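PDB 6JWS: 7,8-dihydro-6-hydroxymethylpterin pyrophosphokinase-dihydropteroate synthase from Plasmodium falciparum, which probably transfers diphosphate from ATP to 6-hydroxymethyl-7,8-dihydropterin and then condenses the product with 4-aminobenzoate into 7,8-dihydropteroate, two successive steps of folate biosynthesis. Local coordinates for residues Asp482-Asn487 / Cys507-Glu512; Asp494-Asp499 / Lys522-Val527. The protein carries 1 engineered substitution. All coordinates share one frame; numbering follows the deposited sequence.

Contact 1: residues Asp482-Asn487 / Cys507-Glu512; sequences DTINYN and CTNNPE. With PT1 (pteroic acid), chain I.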
ATOM      1  N   ASP B 482      17.927  20.973  14.199  1.00 14.16           N
ATOM      2  CA  ASP B 482      17.932  21.452  12.834  1.00 13.71           C
ATOM      3  C   ASP B 482      18.838  22.680  12.777  1.00 13.54           C
ATOM      4  O   ASP B 482      18.368  23.813  12.954  1.00 13.81           O
ATOM      5  CB  ASP B 482      16.499  21.786  12.407  1.00 14.82           C
ATOM      6  CG  ASP B 482      16.307  22.155  10.937  1.00 17.27           C
ATOM      7  OD1 ASP B 482      17.303  22.478  10.247  1.00 16.94           O
ATOM      8  OD2 ASP B 482      15.144  22.112  10.474  1.00 20.22           O
ATOM      9  N   THR B 483      20.128  22.441  12.532  1.00 11.99           N
ATOM     10  CA  THR B 483      21.090  23.527  12.411  1.00 11.95           C
ATOM     11  C   THR B 483      22.132  23.211  11.331  1.00 11.99           C
ATOM     12  O   THR B 483      22.403  22.041  11.036  1.00 12.09           O
ATOM     13  CB  THR B 483      21.753  23.835  13.768  1.00 11.75           C
ATOM     14  OG1 THR B 483      22.469  25.054  13.587  1.00 11.81           O
ATOM     15  CG2 THR B 483      22.710  22.770  14.276  1.00 10.76           C
ATOM     16  N   ILE B 484      22.760  24.260  10.787  1.00 12.04           N
ATOM     17  CA  ILE B 484      23.927  24.116   9.927  1.00 12.67           C
ATOM     18  C   ILE B 484      25.118  24.766  10.627  1.00 14.04           C
ATOM     19  O   ILE B 484      26.215  24.886  10.046  1.00 14.72           O
ATOM     20  CB  ILE B 484      23.686  24.775   8.555  1.00 12.41           C
ATOM     21  CG1 ILE B 484      23.484  26.292   8.680  1.00 12.13           C
ATOM     22  CG2 ILE B 484      22.528  24.100   7.820  1.00 12.78           C
ATOM     23  CD1 ILE B 484      23.253  26.996   7.351  1.00 11.46           C
ATOM     24  N   ASN B 485      24.896  25.172  11.882  1.00 13.65           N
ATOM     25  CA  ASN B 485      25.829  26.078  12.527  1.00 15.22           C
ATOM     26  C   ASN B 485      26.712  25.341  13.528  1.00 14.57           C
ATOM     27  O   ASN B 485      26.249  24.819  14.536  1.00 14.15           O
ATOM     28  CB  ASN B 485      25.149  27.336  13.074  1.00 17.47           C
ATOM     29  CG  ASN B 485      26.159  28.331  13.592  1.00 21.21           C
ATOM     30  OD1 ASN B 485      26.602  28.234  14.741  1.00 25.67           O
ATOM     31  ND2 ASN B 485      26.565  29.264  12.740  1.00 23.03           N
ATOM     32  N   TYR B 486      28.007  25.325  13.223  1.00 15.32           N
ATOM     33  CA  TYR B 486      29.023  24.738  14.075  1.00 16.24           C
ATOM     34  C   TYR B 486      28.888  25.171  15.541  1.00 17.32           C
ATOM     35  O   TYR B 486      28.841  24.317  16.429  1.00 17.89           O
ATOM     36  CB  TYR B 486      30.398  25.102  13.522  1.00 16.32           C
ATOM     37  CG  TYR B 486      31.527  24.517  14.324  1.00 17.27           C
ATOM     38  CD1 TYR B 486      32.011  25.159  15.456  1.00 18.30           C
ATOM     39  CD2 TYR B 486      32.120  23.332  13.936  1.00 17.67           C
ATOM     40  CE1 TYR B 486      33.053  24.630  16.196  1.00 19.45           C
ATOM     41  CE2 TYR B 486      33.173  22.789  14.655  1.00 19.62           C
ATOM     42  CZ  TYR B 486      33.625  23.434  15.798  1.00 21.37           C
ATOM     43  OH  TYR B 486      34.664  22.902  16.507  1.00 24.55           O
ATOM     44  N   ASN B 487      28.845  26.488  15.803  1.00 17.33           N
ATOM     45  CA  ASN B 487      28.867  26.983  17.177  1.00 18.02           C
ATOM     46  C   ASN B 487      27.641  26.509  17.952  1.00 17.18           C
ATOM     47  O   ASN B 487      27.758  26.104  19.107  1.00 17.51           O
ATOM     48  CB  ASN B 487      29.079  28.499  17.259  1.00 19.18           C
ATOM     49  CG  ASN B 487      30.543  28.851  17.075  1.00 22.17           C
ATOM     50  OD1 ASN B 487      31.417  28.037  17.350  1.00 24.11           O
ATOM     51  ND2 ASN B 487      30.835  30.040  16.580  1.00 25.84           N
ATOM     52  N   CYS B 507      25.956  19.287   5.532  1.00 11.16           N
ATOM     53  CA  CYS B 507      27.240  19.601   6.139  1.00 11.49           C
ATOM     54  C   CYS B 507      28.167  20.254   5.111  1.00 11.99           C
ATOM     55  O   CYS B 507      29.378  20.107   5.199  1.00 13.06           O
ATOM     56  CB  CYS B 507      27.903  18.347   6.697  1.00 11.92           C
ATOM     57  SG  CYS B 507      26.938  17.496   7.977  1.00 13.56           S
ATOM     58  N   THR B 508      27.604  20.938   4.107  1.00 12.16           N
ATOM     59  CA  THR B 508      28.431  21.704   3.194  1.00 12.23           C
ATOM     60  C   THR B 508      28.584  23.150   3.663  1.00 13.23           C
ATOM     61  O   THR B 508      29.491  23.818   3.174  1.00 14.44           O
ATOM     62  CB  THR B 508      27.911  21.698   1.746  1.00 12.28           C
ATOM     63  OG1 THR B 508      26.605  22.279   1.724  1.00 12.44           O
ATOM     64  CG2 THR B 508      27.884  20.323   1.111  1.00 12.16           C
ATOM     65  N   ASN B 509      27.678  23.667   4.518  1.00 13.51           N
ATOM     66  CA  ASN B 509      27.820  25.029   5.028  1.00 14.49           C
ATOM     67  C   ASN B 509      29.122  25.134   5.823  1.00 14.90           C
ATOM     68  O   ASN B 509      29.843  26.114   5.703  1.00 15.39           O
ATOM     69  CB  ASN B 509      26.673  25.522   5.921  1.00 13.79           C
ATOM     70  CG  ASN B 509      27.020  26.801   6.687  1.00 14.87           C
ATOM     71  OD1 ASN B 509      27.183  27.869   6.102  1.00 15.58           O
ATOM     72  ND2 ASN B 509      27.105  26.735   8.009  1.00 14.21           N
ATOM     73  N   ASN B 510      29.397  24.125   6.650  1.00 14.83           N
ATOM     74  CA  ASN B 510      30.596  24.128   7.464  1.00 15.28           C
ATOM     75  C   ASN B 510      31.015  22.684   7.719  1.00 15.19           C
ATOM     76  O   ASN B 510      30.598  22.099   8.720  1.00 15.35           O
ATOM     77  CB  ASN B 510      30.403  24.885   8.786  1.00 14.92           C
ATOM     78  CG  ASN B 510      31.726  25.034   9.510  1.00 15.44           C
ATOM     79  OD1 ASN B 510      32.690  24.359   9.150  1.00 13.84           O
ATOM     80  ND2 ASN B 510      31.794  25.913  10.510  1.00 16.53           N
ATOM     81  N   PRO B 511      31.827  22.067   6.826  1.00 16.00           N
ATOM     82  CA  PRO B 511      32.205  20.656   6.959  1.00 15.75           C
ATOM     83  C   PRO B 511      32.848  20.300   8.298  1.00 17.15           C
ATOM     84  O   PRO B 511      32.763  19.144   8.709  1.00 16.79           O
ATOM     85  CB  PRO B 511      33.134  20.389   5.771  1.00 15.55           C
ATOM     86  CG  PRO B 511      32.703  21.436   4.762  1.00 15.79           C
ATOM     87  CD  PRO B 511      32.354  22.662   5.583  1.00 15.82           C
ATOM     88  N   GLU B 512      33.364  21.311   9.027  1.00 16.82           N
ATOM     89  CA  GLU B 512      33.995  21.078  10.322  1.00 17.60           C
ATOM     90  C   GLU B 512      32.984  20.554  11.345  1.00 17.22           C
ATOM     91  O   GLU B 512      33.371  19.911  12.320  1.00 16.27           O
ATOM     92  CB  GLU B 512      34.745  22.311  10.853  1.00 20.50           C
ATOM     93  CG  GLU B 512      35.665  22.989   9.828  1.00 23.42           C
ATOM     94  CD  GLU B 512      36.793  22.139   9.246  1.00 28.87           C
ATOM     95  OE1 GLU B 512      37.252  21.206   9.935  1.00 29.81           O
ATOM     96  OE2 GLU B 512      37.222  22.406   8.095  1.00 32.95           O
TER
HETATM   97  C2  PT1 I 801      13.036  18.771   5.785  1.00  8.52           C
HETATM   98  C3  PT1 I 801      12.937  20.051   6.489  1.00  8.58           C
HETATM   99  C5  PT1 I 801      13.903  20.275   7.569  1.00  8.38           C
HETATM  100  N6  PT1 I 801      12.013  20.995   6.189  1.00  9.25           N
HETATM  101  C7  PT1 I 801      14.883  18.134   7.126  1.00  8.49           C
HETATM  102  N9  PT1 I 801      14.822  19.305   7.841  1.00  8.42           N
HETATM  103  C10 PT1 I 801      12.009  22.168   6.876  1.00  9.10           C
HETATM  104  N11 PT1 I 801      15.838  17.177   7.413  1.00  8.25           N
HETATM  105  C12 PT1 I 801      12.941  22.398   7.880  1.00  8.68           C
HETATM  106  C21 PT1 I 801       7.417  24.247   1.133  1.00 11.14           C
HETATM  107  O22 PT1 I 801       6.214  24.475   1.437  1.00 12.07           O
HETATM  108  O1  PT1 I 801      12.190  18.501   4.783  1.00  8.65           O
HETATM  109  N4  PT1 I 801      13.987  17.879   6.135  1.00  8.46           N
HETATM  110  N8  PT1 I 801      13.846  21.453   8.215  1.00  8.24           N
HETATM  111  C13 PT1 I 801      11.004  23.223   6.496  1.00  9.75           C
HETATM  112  N14 PT1 I 801      11.390  23.785   5.173  1.00 10.13           N
HETATM  113  C15 PT1 I 801      10.458  23.904   4.198  1.00 10.05           C
HETATM  114  C16 PT1 I 801      10.832  23.780   2.843  1.00  9.83           C
HETATM  115  C17 PT1 I 801       9.100  24.166   4.574  1.00  9.72           C
HETATM  116  C18 PT1 I 801       9.833  23.897   1.845  1.00 10.20           C
HETATM  117  C19 PT1 I 801       8.116  24.299   3.563  1.00 10.02           C
HETATM  118  C20 PT1 I 801       8.481  24.144   2.202  1.00 10.55           C
HETATM  119  O23 PT1 I 801       7.732  24.099  -0.059  1.00 11.41           O
HETATM  120  O   HOH W   1      27.091  22.825   7.998  1.00 14.18           O

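Contact 2: residues Asp494-Asp499 / Lys522-Val527; sequences DNDLVD and KFYSVV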
ATOM      1  N   ASP B 494      28.318  19.731  23.796  1.00 25.88           N
ATOM      2  CA  ASP B 494      29.128  19.940  24.993  1.00 26.30           C
ATOM      3  C   ASP B 494      28.269  19.779  26.246  1.00 24.50           C
ATOM      4  O   ASP B 494      28.734  19.243  27.236  1.00 26.02           O
ATOM      5  CB  ASP B 494      29.843  21.300  25.006  1.00 26.95           C
ATOM      6  CG  ASP B 494      31.044  21.411  24.074  1.00 29.47           C
ATOM      7  OD1 ASP B 494      31.508  20.363  23.571  1.00 30.23           O
ATOM      8  OD2 ASP B 494      31.521  22.559  23.865  1.00 34.18           O
ATOM      9  N   ASN B 495      27.005  20.200  26.168  1.00 23.99           N
ATOM     10  CA  ASN B 495      26.101  20.236  27.304  1.00 23.15           C
ATOM     11  C   ASN B 495      25.119  19.063  27.271  1.00 23.65           C
ATOM     12  O   ASN B 495      24.189  19.030  28.068  1.00 22.32           O
ATOM     13  CB  ASN B 495      25.406  21.599  27.370  1.00 25.83           C
ATOM     14  CG  ASN B 495      26.347  22.692  27.849  1.00 28.79           C
ATOM     15  OD1 ASN B 495      26.516  22.860  29.056  1.00 33.93           O
ATOM     16  ND2 ASN B 495      26.988  23.414  26.935  1.00 24.98           N
ATOM     17  N   ASP B 496      25.299  18.130  26.316  1.00 26.08           N
ATOM     18  CA  ASP B 496      24.478  16.930  26.173  1.00 26.20           C
ATOM     19  C   ASP B 496      23.009  17.289  25.972  1.00 22.85           C
ATOM     20  O   ASP B 496      22.122  16.710  26.590  1.00 20.96           O
ATOM     21  CB  ASP B 496      24.715  15.910  27.295  1.00 34.04           C
ATOM     22  CG  ASP B 496      26.075  15.224  27.203  1.00 49.36           C
ATOM     23  OD1 ASP B 496      27.062  15.785  27.744  1.00 54.90           O
ATOM     24  OD2 ASP B 496      26.152  14.136  26.567  1.00 59.68           O
ATOM     25  N   LEU B 497      22.752  18.237  25.070  1.00 20.56           N
ATOM     26  CA  LEU B 497      21.388  18.699  24.872  1.00 19.71           C
ATOM     27  C   LEU B 497      20.729  17.966  23.704  1.00 17.82           C
ATOM     28  O   LEU B 497      19.515  18.063  23.565  1.00 17.85           O
ATOM     29  CB  LEU B 497      21.382  20.226  24.664  1.00 19.90           C
ATOM     30  CG  LEU B 497      21.969  21.057  25.814  1.00 20.20           C
ATOM     31  CD1 LEU B 497      21.849  22.543  25.536  1.00 19.68           C
ATOM     32  CD2 LEU B 497      21.278  20.725  27.129  1.00 20.35           C
ATOM     33  N   VAL B 498      21.522  17.261  22.877  1.00 16.19           N
ATOM     34  CA  VAL B 498      21.034  16.725  21.615  1.00 16.64           C
ATOM     35  C   VAL B 498      21.692  15.380  21.315  1.00 17.16           C
ATOM     36  O   VAL B 498      22.793  15.109  21.794  1.00 18.38           O
ATOM     37  CB  VAL B 498      21.213  17.708  20.433  1.00 16.77           C
ATOM     38  CG1 VAL B 498      20.468  19.012  20.661  1.00 16.08           C
ATOM     39  CG2 VAL B 498      22.680  17.973  20.102  1.00 15.54           C
ATOM     40  N   ASP B 499      21.015  14.581  20.472  1.00 16.61           N
ATOM     41  CA  ASP B 499      21.525  13.326  19.948  1.00 16.62           C
ATOM     42  C   ASP B 499      21.884  13.396  18.460  1.00 15.61           C
ATOM     43  O   ASP B 499      22.781  12.690  18.029  1.00 15.78           O
ATOM     44  CB  ASP B 499      20.482  12.233  20.146  1.00 18.51           C
ATOM     45  CG  ASP B 499      20.093  12.166  21.602  1.00 21.12           C
ATOM     46  OD1 ASP B 499      21.013  11.883  22.417  1.00 21.04           O
ATOM     47  OD2 ASP B 499      18.896  12.466  21.908  1.00 20.92           O
ATOM     48  N   LYS B 522      31.792   9.039  22.419  1.00 40.72           N
ATOM     49  CA  LYS B 522      30.475   9.232  21.830  1.00 34.23           C
ATOM     50  C   LYS B 522      30.582   9.360  20.313  1.00 27.19           C
ATOM     51  O   LYS B 522      31.510   9.980  19.800  1.00 23.70           O
ATOM     52  CB  LYS B 522      29.845  10.527  22.354  1.00 35.42           C
ATOM     53  CG  LYS B 522      28.906  10.362  23.533  1.00 38.95           C
ATOM     54  CD  LYS B 522      27.642   9.620  23.174  1.00 42.46           C
ATOM     55  CE  LYS B 522      26.472  10.531  22.870  1.00 43.24           C
ATOM     56  NZ  LYS B 522      25.987  11.242  24.078  1.00 43.86           N
ATOM     57  N   PHE B 523      29.589   8.797  19.620  1.00 23.16           N
ATOM     58  CA  PHE B 523      29.293   9.157  18.243  1.00 21.20           C
ATOM     59  C   PHE B 523      27.907   9.788  18.206  1.00 20.21           C
ATOM     60  O   PHE B 523      27.055   9.459  19.032  1.00 19.10           O
ATOM     61  CB  PHE B 523      29.374   7.945  17.311  1.00 20.54           C
ATOM     62  CG  PHE B 523      30.748   7.352  17.115  1.00 21.59           C
ATOM     63  CD1 PHE B 523      31.622   7.871  16.174  1.00 21.69           C
ATOM     64  CD2 PHE B 523      31.154   6.239  17.842  1.00 22.76           C
ATOM     65  CE1 PHE B 523      32.881   7.319  15.987  1.00 21.60           C
ATOM     66  CE2 PHE B 523      32.408   5.685  17.652  1.00 21.66           C
ATOM     67  CZ  PHE B 523      33.268   6.224  16.723  1.00 21.70           C
ATOM     68  N   TYR B 524      27.701  10.711  17.256  1.00 19.22           N
ATOM     69  CA  TYR B 524      26.371  11.253  17.023  1.00 19.19           C
ATOM     70  C   TYR B 524      25.915  10.972  15.595  1.00 17.93           C
ATOM     71  O   TYR B 524      26.719  10.957  14.662  1.00 17.43           O
ATOM     72  CB  TYR B 524      26.316  12.760  17.290  1.00 20.83           C
ATOM     73  CG  TYR B 524      26.665  13.153  18.699  1.00 21.49           C
ATOM     74  CD1 TYR B 524      25.694  13.205  19.686  1.00 23.71           C
ATOM     75  CD2 TYR B 524      27.966  13.487  19.046  1.00 23.44           C
ATOM     76  CE1 TYR B 524      25.994  13.588  20.985  1.00 23.93           C
ATOM     77  CE2 TYR B 524      28.290  13.875  20.341  1.00 25.11           C
ATOM     78  CZ  TYR B 524      27.300  13.914  21.314  1.00 25.55           C
ATOM     79  OH  TYR B 524      27.611  14.283  22.589  1.00 26.94           O
ATOM     80  N   SER B 525      24.594  10.805  15.450  1.00 15.25           N
ATOM     81  CA  SER B 525      23.993  10.543  14.157  1.00 12.66           C
ATOM     82  C   SER B 525      23.687  11.852  13.453  1.00 11.56           C
ATOM     83  O   SER B 525      23.632  12.910  14.078  1.00 11.16           O
ATOM     84  CB  SER B 525      22.770   9.721  14.337  1.00 11.74           C
ATOM     85  OG  SER B 525      23.161   8.433  14.757  1.00 12.59           O
ATOM     86  N   VAL B 526      23.427  11.758  12.148  1.00 10.66           N
ATOM     87  CA  VAL B 526      23.334  12.953  11.337  1.00  9.59           C
ATOM     88  C   VAL B 526      22.377  12.699  10.181  1.00  9.88           C
ATOM     89  O   VAL B 526      22.442  11.639   9.548  1.00  9.81           O
ATOM     90  CB  VAL B 526      24.721  13.406  10.842  1.00  9.36           C
ATOM     91  CG1 VAL B 526      25.527  12.282  10.182  1.00  8.85           C
ATOM     92  CG2 VAL B 526      24.618  14.643   9.951  1.00  9.01           C
ATOM     93  N   VAL B 527      21.514  13.696   9.921  1.00  9.07           N
ATOM     94  CA  VAL B 527      20.677  13.707   8.742  1.00  8.73           C
ATOM     95  C   VAL B 527      21.350  14.603   7.694  1.00  8.95           C
ATOM     96  O   VAL B 527      21.693  15.746   7.978  1.00  8.66           O
ATOM     97  CB  VAL B 527      19.248  14.173   9.098  1.00  8.94           C
ATOM     98  CG1 VAL B 527      18.290  14.080   7.906  1.00  8.52           C
ATOM     99  CG2 VAL B 527      18.676  13.413  10.305  1.00  8.40           C
TER
HETATM  100  O   HOH W   2      24.524  14.356  24.162  1.00 41.00           O
HETATM  101  O   HOH W   3      23.037  10.096  17.902  1.00 13.19           O
HETATM  102  O   HOH W   4      23.247  10.980  22.352  1.00 19.08           O

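Contact 1: residues Asp482-Asn487 / Cys507-Glu512
The amide of N509 reaches across to the backbone of I484: ND2 donates to I484 O at 2.9 Å, with an N-H...O angle of 148°. The oxygen lies close to the plane of the donating amide, whereas the nitrogen stands above the carbonyl plane, 47° out of it. A water donates to the same I484 O at 3.0 Å and accepts from N510 N, giving this loop carbonyl two donors. Asparagine suits the place because its short chain pairs an N-H donor with a CB and CG that can rest on a hydrocarbon. The I484 side chain crosses it at about a right angle, CD1 lying 3.8 Å from N509 CG; chi1 of 64° sets CG1 between the backbone N and the carbonyl carbon and turns the branch to this amide.

Farther along, N510 ND2 lies 3.4 Å from Y486 CB, while the Y486 ring offers its edge to the backbone of E512, with CE2 3.7 Å from E512 O. Side-chain-to-backbone bonds shape both loops. N510 OD1 accepts from E512 N in an Asx turn, T483 OG1 accepts from N485 N in an ST turn, and the carboxylate of E512 turns away to K515. At the inner end, D482 OD2 comes within 2.7 Å of pteroate N8. The contact thus lies at the surface, where the loop between strand 478-482 and helix 486-494, with N485 as N-cap, meets the loop that follows strand 500-503.

Contact 2: residues Asp494-Asp499 / Lys522-Val527
Y524 turns the edge of its ring to the backbone of D499, with CD1 3.4 Å from D499 O, while V498 O approaches CE1 obliquely at 3.6 Å. A chi1 of -60° sets the ring beside its own backbone N and opposite its carbonyl carbon, where CD1 and CE1 meet these carbonyls. Tyrosine fits because its ring packs beside them and V493 while its hydroxyl reaches K519 NZ.

D496 has positive phi, as the C-prime residue of the Schellman motif that ends helix 486-494. Its chi1 of -71° sets CG beside the backbone N, and OD2 lies 3.8 Å from K522 NZ in a long salt bridge. Bends at chi2, chi3 and chi4 bring NZ there; a short acid and a long, flexible base suit this exposed edge. One water donates to D496 OD2 at 2.9 Å and to V498 O, with weaker links to K522 NZ and Y524 OH.

D499 O and S525 N are 3.7 Å apart, and a water beside the gap accepts from S525 N at 3.0 Å and also approaches D499 O. CB of D499 points away from the opposite segment, and OD2 accepts from I479 N; the S525 hydroxyl bonds to V377 O and R571. Here two neighbouring parallel strands, 500-503 and 525-529, enter the TIM barrel of the pterin-binding family, the first reached from helix 486-494 through the loop 495-499.

Both contacts join the same two parts of the barrel, at different ends. The helix 486-494 begins in contact 1 and finishes in contact 2; strand 500-503 runs from the first segment of contact 2 to the second segment of contact 1, and strand 525-529 begins in 522-527, so the four segments alternate along the chain. Contact 1 is a surface contact of loops leaving the strands, held by a direct amide-to-carbonyl hydrogen bond. Contact 2 is partly buried at the strand entries, where an aromatic edge, ordered waters and a long ion pair do the work. Each includes one residue of the pteroate pocket, D482 and V527, neither taking part in the contact itself. The two meet by packing, C507 SG lying 4.2 Å from V526 CG2.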